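Local coordinates for protein MlnD (Bacillus methylotrophicus, PDB 5IL5) that forms the dehydratase domain of a trans-AT polyketide synthase in macrolactin biosynthesis, of the family that removes water from carrier-bound beta-hydroxyacyl chains, at residues 31-39 and 73-84; 163-171 and 185-193. One frame throughout, in Å; residues are numbered along the deposited sequence.

Interaction 1 (31-39 and 73-84); sequences DLHPYISCN and SQIEMARAAGAM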
loop_
_atom_site.group_PDB
_atom_site.type_symbol
_atom_site.label_atom_id
_atom_site.label_comp_id
_atom_site.label_asym_id
_atom_site.label_seq_id
_atom_site.Cartn_x
_atom_site.Cartn_y
_atom_site.Cartn_z
ATOM N N ASP A 31 9.421 -4.877 1.023
ATOM C CA ASP A 31 8.457 -5.966 1.142
ATOM C C ASP A 31 7.707 -5.926 2.464
ATOM O O ASP A 31 8.296 -5.713 3.526
ATOM C CB ASP A 31 9.147 -7.328 0.993
ATOM C CG ASP A 31 9.426 -7.689 -0.460
ATOM O OD1 ASP A 31 9.480 -6.766 -1.303
ATOM O OD2 ASP A 31 9.591 -8.902 -0.749
ATOM N N LEU A 32 6.395 -6.142 2.384
ATOM C CA LEU A 32 5.579 -6.327 3.573
ATOM C C LEU A 32 5.733 -7.721 4.176
ATOM O O LEU A 32 5.443 -7.907 5.363
ATOM C CB LEU A 32 4.112 -6.067 3.241
ATOM C CG LEU A 32 3.773 -4.640 2.818
ATOM C CD1 LEU A 32 2.401 -4.587 2.171
ATOM C CD2 LEU A 32 3.825 -3.735 4.031
ATOM N N HIS A 33 6.189 -8.697 3.400
ATOM C CA HIS A 33 6.227 -10.083 3.846
ATOM C C HIS A 33 6.962 -10.896 2.781
ATOM O O HIS A 33 7.002 -10.486 1.619
ATOM C CB HIS A 33 4.801 -10.610 4.078
ATOM C CG HIS A 33 4.699 -12.035 4.529
ATOM N ND1 HIS A 33 4.736 -13.110 3.667
ATOM C CD2 HIS A 33 4.497 -12.550 5.763
ATOM C CE1 HIS A 33 4.577 -14.227 4.357
ATOM N NE2 HIS A 33 4.433 -13.914 5.631
ATOM N N PRO A 34 7.566 -12.032 3.151
ATOM C CA PRO A 34 8.280 -12.830 2.137
ATOM C C PRO A 34 7.455 -13.144 0.894
ATOM O O PRO A 34 8.030 -13.339 -0.186
ATOM C CB PRO A 34 8.654 -14.114 2.898
ATOM C CG PRO A 34 8.424 -13.830 4.359
ATOM C CD PRO A 34 7.999 -12.400 4.508
ATOM N N TYR A 35 6.128 -13.216 1.011
ATOM C CA TYR A 35 5.257 -13.461 -0.128
ATOM C C TYR A 35 4.444 -12.243 -0.540
ATOM O O TYR A 35 3.727 -12.316 -1.541
ATOM C CB TYR A 35 4.290 -14.619 0.163
ATOM C CG TYR A 35 4.897 -15.848 0.806
ATOM C CD1 TYR A 35 6.112 -16.365 0.377
ATOM C CD2 TYR A 35 4.219 -16.525 1.810
ATOM C CE1 TYR A 35 6.648 -17.499 0.957
ATOM C CE2 TYR A 35 4.747 -17.658 2.389
ATOM C CZ TYR A 35 5.959 -18.141 1.958
ATOM O OH TYR A 35 6.483 -19.270 2.535
ATOM N N ILE A 36 4.524 -11.134 0.192
ATOM C CA ILE A 36 3.754 -9.926 -0.107
ATOM C C ILE A 36 4.732 -8.772 -0.286
ATOM O O ILE A 36 5.473 -8.430 0.644
ATOM C CB ILE A 36 2.717 -9.614 0.990
ATOM C CG1 ILE A 36 1.790 -10.819 1.221
ATOM C CG2 ILE A 36 1.914 -8.367 0.645
ATOM C CD1 ILE A 36 0.929 -10.704 2.474
ATOM N N SER A 37 4.738 -8.175 -1.479
ATOM C CA SER A 37 5.719 -7.141 -1.783
ATOM C C SER A 37 5.245 -5.744 -1.401
ATOM O O SER A 37 6.051 -4.926 -0.947
ATOM C CB SER A 37 6.090 -7.180 -3.269
ATOM O OG SER A 37 5.003 -6.825 -4.099
ATOM N N CYS A 38 3.961 -5.442 -1.568
ATOM C CA CYS A 38 3.481 -4.099 -1.273
ATOM C C CYS A 38 1.963 -4.095 -1.201
ATOM O O CYS A 38 1.295 -5.061 -1.577
ATOM C CB CYS A 38 3.967 -3.099 -2.324
ATOM S SG CYS A 38 3.446 -3.467 -4.007
ATOM N N ASN A 39 1.431 -2.969 -0.722
ATOM C CA ASN A 39 -0.003 -2.739 -0.596
ATOM C C ASN A 39 -0.484 -1.957 -1.813
ATOM O O ASN A 39 0.041 -0.880 -2.110
ATOM C CB ASN A 39 -0.306 -1.987 0.701
ATOM C CG ASN A 39 -1.783 -1.740 0.905
ATOM O OD1 ASN A 39 -2.571 -1.748 -0.044
ATOM N ND2 ASN A 39 -2.177 -1.554 2.157
ATOM N N SER A 73 0.646 -22.949 1.538
ATOM C CA SER A 73 1.339 -21.735 1.950
ATOM C C SER A 73 0.522 -20.487 1.665
ATOM O O SER A 73 0.854 -19.408 2.167
ATOM C CB SER A 73 2.691 -21.629 1.250
ATOM O OG SER A 73 3.666 -22.430 1.894
ATOM N N GLN A 74 -0.528 -20.610 0.858
ATOM C CA GLN A 74 -1.439 -19.500 0.626
ATOM C C GLN A 74 -2.152 -19.083 1.903
ATOM O O GLN A 74 -2.582 -17.931 2.025
ATOM C CB GLN A 74 -2.434 -19.910 -0.448
ATOM C CG GLN A 74 -1.764 -20.082 -1.783
ATOM C CD GLN A 74 -2.636 -20.781 -2.792
ATOM O OE1 GLN A 74 -3.598 -20.215 -3.301
ATOM N NE2 GLN A 74 -2.287 -22.020 -3.105
ATOM N N ILE A 75 -2.302 -20.002 2.859
ATOM C CA ILE A 75 -2.876 -19.628 4.147
ATOM C C ILE A 75 -2.023 -18.556 4.807
ATOM O O ILE A 75 -2.547 -17.595 5.386
ATOM C CB ILE A 75 -3.032 -20.861 5.058
ATOM C CG1 ILE A 75 -3.929 -21.925 4.410
ATOM C CG2 ILE A 75 -3.612 -20.433 6.398
ATOM C CD1 ILE A 75 -4.038 -23.217 5.226
ATOM N N GLU A 76 -0.697 -18.699 4.736
ATOM C CA GLU A 76 0.192 -17.656 5.244
ATOM C C GLU A 76 -0.031 -16.335 4.509
ATOM O O GLU A 76 -0.033 -15.267 5.131
ATOM C CB GLU A 76 1.647 -18.114 5.136
ATOM C CG GLU A 76 2.684 -17.090 5.591
ATOM C CD GLU A 76 2.572 -16.744 7.057
ATOM O OE1 GLU A 76 1.927 -17.506 7.807
ATOM O OE2 GLU A 76 3.154 -15.713 7.457
ATOM N N MET A 77 -0.223 -16.384 3.188
ATOM C CA MET A 77 -0.528 -15.161 2.448
ATOM C C MET A 77 -1.772 -14.484 3.008
ATOM O O MET A 77 -1.788 -13.270 3.240
ATOM C CB MET A 77 -0.734 -15.466 0.961
ATOM C CG MET A 77 0.494 -15.924 0.209
ATOM S SD MET A 77 0.108 -16.549 -1.439
ATOM C CE MET A 77 1.710 -17.166 -1.896
ATOM N N ALA A 78 -2.830 -15.258 3.228
ATOM C CA ALA A 78 -4.057 -14.686 3.766
ATOM C C ALA A 78 -3.854 -14.193 5.192
ATOM O O ALA A 78 -4.318 -13.104 5.554
ATOM C CB ALA A 78 -5.177 -15.720 3.699
ATOM N N ARG A 79 -3.168 -14.985 6.019
ATOM C CA ARG A 79 -2.948 -14.586 7.401
ATOM C C ARG A 79 -2.153 -13.296 7.471
ATOM O O ARG A 79 -2.472 -12.406 8.267
ATOM C CB ARG A 79 -2.223 -15.693 8.159
ATOM C CG ARG A 79 -1.932 -15.353 9.613
ATOM C CD ARG A 79 -0.639 -15.961 10.088
ATOM N NE ARG A 79 0.524 -15.477 9.355
ATOM C CZ ARG A 79 1.060 -14.269 9.511
ATOM N NH1 ARG A 79 0.541 -13.405 10.374
ATOM N NH2 ARG A 79 2.125 -13.922 8.807
ATOM N N ALA A 80 -1.103 -13.180 6.659
ATOM C CA ALA A 80 -0.300 -11.965 6.671
ATOM C C ALA A 80 -1.097 -10.784 6.129
ATOM O O ALA A 80 -1.072 -9.691 6.708
ATOM C CB ALA A 80 0.987 -12.180 5.875
ATOM N N ALA A 81 -1.813 -10.980 5.022
ATOM C CA ALA A 81 -2.603 -9.890 4.465
ATOM C C ALA A 81 -3.706 -9.477 5.428
ATOM O O ALA A 81 -3.923 -8.287 5.672
ATOM C CB ALA A 81 -3.205 -10.304 3.123
ATOM N N GLY A 82 -4.400 -10.457 6.005
ATOM C CA GLY A 82 -5.482 -10.143 6.926
ATOM C C GLY A 82 -5.010 -9.377 8.148
ATOM O O GLY A 82 -5.659 -8.422 8.587
ATOM N N ALA A 83 -3.879 -9.786 8.721
ATOM C CA ALA A 83 -3.363 -9.093 9.894
ATOM C C ALA A 83 -3.087 -7.631 9.573
ATOM O O ALA A 83 -3.435 -6.732 10.347
ATOM C CB ALA A 83 -2.096 -9.781 10.398
ATOM N N MET A 84 -2.459 -7.380 8.425
ATOM C CA MET A 84 -2.133 -6.017 8.026
ATOM C C MET A 84 -3.399 -5.208 7.750
ATOM O O MET A 84 -3.493 -4.036 8.131
ATOM C CB MET A 84 -1.226 -6.052 6.796
ATOM C CG MET A 84 0.198 -6.516 7.089
ATOM S SD MET A 84 1.316 -6.444 5.666
ATOM C CE MET A 84 0.554 -7.625 4.558
HETATM O O HOH W 1 4.273 -20.535 4.158
#
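His33 and Tyr35, in the type I turn that leads into strand 36-39, lie over Ala80 and Met77 of helix 74-84, and the strand runs at 29° to the helix with the two axes 10.7 Å apart. His33 turns its ring to the helix because CG is anti to the backbone N (chi1 179°). His33 NE2 donates to the anti lone pair of Glu76 OE2 at 2.9 Å, while Ala80 CB makes a CH-pi contact over one ring face. At the ring's other nitrogen, Tyr35 N donates to His33 ND1 at 3.0 Å. Tyr35 CB packs on Met77 CG at 4.0 Å, and one water joins Tyr35 OH to Ser73 OG. Ile36 CD1 touches Ala80 CB at 3.7 Å in a buried spot and meets Met84 CE tip to tip; Met84 SD against Leu32 CB forms the exposed margin. This is the helix-on-sheet packing of the N-terminal hotdog fold. Glu76 is also salt-bridged to Arg79, and the backbone N-H groups of Ile212 and Ile213 bind its carboxylate. With ND1 accepting and NE2 donating, His33 fits the NE2-H tautomer, and a carboxylate so surrounded by donors is probably ionised.

Interaction 2 (163-171 and 185-193); sequences DRIPHEAFY and LKAAEHCVS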
loop_
_atom_site.group_PDB
_atom_site.type_symbol
_atom_site.label_atom_id
_atom_site.label_comp_id
_atom_site.label_asym_id
_atom_site.label_seq_id
_atom_site.Cartn_x
_atom_site.Cartn_y
_atom_site.Cartn_z
ATOM N N ASP A 163 9.247 -49.229 13.544
ATOM C CA ASP A 163 8.244 -48.892 12.531
ATOM C C ASP A 163 8.549 -47.605 11.775
ATOM O O ASP A 163 7.914 -47.343 10.746
ATOM C CB ASP A 163 6.864 -48.736 13.181
ATOM C CG ASP A 163 6.166 -50.065 13.422
ATOM O OD1 ASP A 163 6.602 -51.082 12.843
ATOM O OD2 ASP A 163 5.176 -50.094 14.185
ATOM N N ARG A 164 9.493 -46.806 12.253
ATOM C CA ARG A 164 9.743 -45.501 11.662
ATOM C C ARG A 164 10.219 -45.627 10.223
ATOM O O ARG A 164 11.174 -46.353 9.932
ATOM C CB ARG A 164 10.785 -44.758 12.492
ATOM C CG ARG A 164 10.355 -44.519 13.912
ATOM C CD ARG A 164 11.383 -43.709 14.654
ATOM N NE ARG A 164 10.985 -43.519 16.041
ATOM C CZ ARG A 164 11.635 -42.761 16.916
ATOM N NH1 ARG A 164 12.720 -42.091 16.555
ATOM N NH2 ARG A 164 11.184 -42.668 18.156
ATOM N N ILE A 165 9.546 -44.921 9.327
ATOM C CA ILE A 165 10.007 -44.824 7.941
ATOM C C ILE A 165 11.029 -43.695 7.840
ATOM O O ILE A 165 10.748 -42.577 8.295
ATOM C CB ILE A 165 8.835 -44.594 6.993
ATOM C CG1 ILE A 165 7.950 -45.838 6.927
ATOM C CG2 ILE A 165 9.330 -44.239 5.592
ATOM C CD1 ILE A 165 6.578 -45.680 7.541
ATOM N N PRO A 166 12.206 -43.938 7.266
ATOM C CA PRO A 166 13.202 -42.867 7.145
ATOM C C PRO A 166 12.791 -41.811 6.126
ATOM O O PRO A 166 11.939 -42.025 5.262
ATOM C CB PRO A 166 14.470 -43.603 6.697
ATOM C CG PRO A 166 14.009 -44.931 6.212
ATOM C CD PRO A 166 12.790 -45.259 6.990
ATOM N N HIS A 167 13.421 -40.643 6.264
ATOM C CA HIS A 167 13.181 -39.502 5.385
ATOM C C HIS A 167 13.147 -39.867 3.900
ATOM O O HIS A 167 12.218 -39.492 3.175
ATOM C CB HIS A 167 14.264 -38.459 5.662
ATOM C CG HIS A 167 14.529 -37.526 4.521
ATOM N ND1 HIS A 167 13.899 -36.306 4.396
ATOM C CD2 HIS A 167 15.370 -37.625 3.466
ATOM C CE1 HIS A 167 14.336 -35.698 3.306
ATOM N NE2 HIS A 167 15.229 -36.476 2.724
ATOM N N GLU A 168 14.176 -40.574 3.426
ATOM C CA GLU A 168 14.289 -40.886 2.000
ATOM C C GLU A 168 13.136 -41.772 1.532
ATOM O O GLU A 168 12.540 -41.530 0.476
ATOM C CB GLU A 168 15.648 -41.541 1.732
ATOM C CG GLU A 168 16.231 -41.306 0.335
ATOM C CD GLU A 168 17.661 -41.808 0.211
ATOM O OE1 GLU A 168 17.922 -42.965 0.615
ATOM O OE2 GLU A 168 18.522 -41.030 -0.270
ATOM N N ALA A 169 12.811 -42.809 2.304
ATOM C CA ALA A 169 11.738 -43.716 1.905
ATOM C C ALA A 169 10.385 -43.017 1.937
ATOM O O ALA A 169 9.531 -43.255 1.074
ATOM C CB ALA A 169 11.726 -44.938 2.818
ATOM N N PHE A 170 10.164 -42.167 2.935
ATOM C CA PHE A 170 8.895 -41.460 3.038
ATOM C C PHE A 170 8.583 -40.685 1.759
ATOM O O PHE A 170 7.464 -40.756 1.234
ATOM C CB PHE A 170 8.917 -40.524 4.248
ATOM C CG PHE A 170 7.702 -39.666 4.351
ATOM C CD1 PHE A 170 6.500 -40.205 4.765
ATOM C CD2 PHE A 170 7.753 -38.328 4.016
ATOM C CE1 PHE A 170 5.370 -39.422 4.849
ATOM C CE2 PHE A 170 6.626 -37.536 4.100
ATOM C CZ PHE A 170 5.432 -38.082 4.515
ATOM N N TYR A 171 9.558 -39.930 1.241
ATOM C CA TYR A 171 9.299 -39.099 0.071
ATOM C C TYR A 171 9.304 -39.902 -1.219
ATOM O O TYR A 171 8.596 -39.540 -2.165
ATOM C CB TYR A 171 10.313 -37.959 -0.010
ATOM C CG TYR A 171 10.030 -36.884 1.007
ATOM C CD1 TYR A 171 8.976 -36.002 0.827
ATOM C CD2 TYR A 171 10.799 -36.762 2.154
ATOM C CE1 TYR A 171 8.701 -35.029 1.753
ATOM C CE2 TYR A 171 10.529 -35.789 3.086
ATOM C CZ TYR A 171 9.481 -34.923 2.881
ATOM O OH TYR A 171 9.209 -33.946 3.807
ATOM N N LEU A 185 11.260 -27.927 0.892
ATOM C CA LEU A 185 9.993 -28.340 1.482
ATOM C C LEU A 185 10.045 -29.757 2.047
ATOM O O LEU A 185 8.999 -30.341 2.341
ATOM C CB LEU A 185 8.875 -28.229 0.449
ATOM C CG LEU A 185 8.466 -26.803 0.093
ATOM C CD1 LEU A 185 7.736 -26.766 -1.235
ATOM C CD2 LEU A 185 7.591 -26.243 1.190
ATOM N N LYS A 186 11.244 -30.315 2.207
ATOM C CA LYS A 186 11.420 -31.667 2.731
ATOM C C LYS A 186 11.867 -31.569 4.188
ATOM O O LYS A 186 13.050 -31.661 4.520
ATOM C CB LYS A 186 12.418 -32.439 1.877
ATOM C CG LYS A 186 11.847 -32.877 0.546
ATOM C CD LYS A 186 12.735 -33.897 -0.124
ATOM C CE LYS A 186 12.387 -34.043 -1.586
ATOM N NZ LYS A 186 12.896 -35.326 -2.137
ATOM N N ALA A 187 10.887 -31.367 5.069
ATOM C CA ALA A 187 11.134 -31.236 6.497
ATOM C C ALA A 187 10.900 -32.527 7.275
ATOM O O ALA A 187 11.288 -32.603 8.445
ATOM C CB ALA A 187 10.249 -30.126 7.071
ATOM N N ALA A 188 10.273 -33.529 6.670
ATOM C CA ALA A 188 10.000 -34.785 7.359
ATOM C C ALA A 188 11.291 -35.572 7.577
ATOM O O ALA A 188 12.028 -35.844 6.624
ATOM C CB ALA A 188 8.995 -35.612 6.559
ATOM N N GLU A 189 11.564 -35.929 8.834
ATOM C CA GLU A 189 12.707 -36.775 9.162
ATOM C C GLU A 189 12.336 -38.256 9.181
ATOM O O GLU A 189 13.104 -39.088 8.686
ATOM C CB GLU A 189 13.315 -36.371 10.511
ATOM C CG GLU A 189 14.074 -35.044 10.503
ATOM C CD GLU A 189 15.058 -34.934 11.648
ATOM O OE1 GLU A 189 14.901 -35.678 12.639
ATOM O OE2 GLU A 189 15.990 -34.103 11.556
ATOM N N HIS A 190 11.185 -38.613 9.752
ATOM C CA HIS A 190 10.714 -39.993 9.699
ATOM C C HIS A 190 9.214 -40.012 9.974
ATOM O O HIS A 190 8.628 -39.017 10.409
ATOM C CB HIS A 190 11.476 -40.898 10.672
ATOM C CG HIS A 190 11.374 -40.478 12.104
ATOM N ND1 HIS A 190 10.260 -40.725 12.875
ATOM C CD2 HIS A 190 12.254 -39.834 12.907
ATOM C CE1 HIS A 190 10.456 -40.251 14.093
ATOM N NE2 HIS A 190 11.659 -39.706 14.138
ATOM N N CYS A 191 8.602 -41.168 9.711
ATOM C CA CYS A 191 7.149 -41.305 9.667
ATOM C C CYS A 191 6.701 -42.579 10.376
ATOM O O CYS A 191 7.307 -43.638 10.194
ATOM C CB CYS A 191 6.688 -41.310 8.203
ATOM S SG CYS A 191 4.976 -41.756 7.880
ATOM N N VAL A 192 5.636 -42.470 11.174
ATOM C CA VAL A 192 4.957 -43.611 11.792
ATOM C C VAL A 192 3.491 -43.578 11.387
ATOM O O VAL A 192 2.814 -42.564 11.584
ATOM C CB VAL A 192 5.069 -43.600 13.329
ATOM C CG1 VAL A 192 4.376 -44.830 13.925
ATOM C CG2 VAL A 192 6.517 -43.575 13.770
ATOM N N SER A 193 2.998 -44.690 10.842
ATOM C CA SER A 193 1.649 -44.762 10.289
ATOM C C SER A 193 0.944 -46.004 10.810
ATOM O O SER A 193 1.452 -47.117 10.651
ATOM C CB SER A 193 1.699 -44.779 8.762
ATOM O OG SER A 193 0.398 -44.760 8.208
#
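Tyr171 lays its ring against Lys186 and Ala188 in the dense part of this contact. Lys186 CG stands 3.9 Å from the Tyr171 ring centroid over one face, the two side chains running past each other in opposite directions, and Phe170 CD2 covers the opposite face. The phenol oxygen accepts the N-H of Ala188 (Ala188 N to Tyr171 OH 3.1 Å) and is also hydrogen-bonded to Gln223 OE1. Next to it, His167 ND1 points in its ring plane at Ala188 O, 2.9 Å away. Phe170 CD1 presses on Cys191 CB at 3.6 Å, and Leu200 and Tyr227 close in around this apolar patch. The backbone here belongs to the edge of the C-terminal hotdog fold: the short strand 165-166 pairs antiparallel with strand 188-193, Ile165 and Cys191 being a hydrogen-bonded pair (Ile165 N to Cys191 O 2.7 Å, Cys191 N to Ile165 O 2.9 Å). Pro166 occupies the N-cap position of helix 167-171, which crosses the strand at 69°. A classic beta bulge sets Glu189 and His190 together opposite Lys201. Toward solvent the fit is looser. His190, with CG between its own N and carbonyl carbon (chi1 59°), offers a ring face to the extended Arg164, whose CD lies 3.8 Å from the His190 ring centroid. The guanidinium is nearly parallel to that ring, with planes 12° apart; along the chain, Asp163 and Pro166 are exposed.

Overall arrangement
From the N terminus, interaction 1 comes first: residues 31-39 meet helix 74-84 and close a 33-residue excursion that includes strands 46-50, 59-61 and 68-69. The chain then adds strands 92-98 through 134-140 and passes helix 155-158 before interaction 2 opens. There, 163-171 and 185-193 close a shorter loop of 13 residues, holding the rest of helix 167-176 and strand 179-181. Interactions 1 and 2 follow in series, neither nested nor crossed, and their centres are about 30 Å apart. Within this chain, strands 36-39 and 165-166 lie outermost at the two ends of the double hotdog. Strand 59-61, inside the first loop, pairs with strand 179-181, inside the second, linking the two halves.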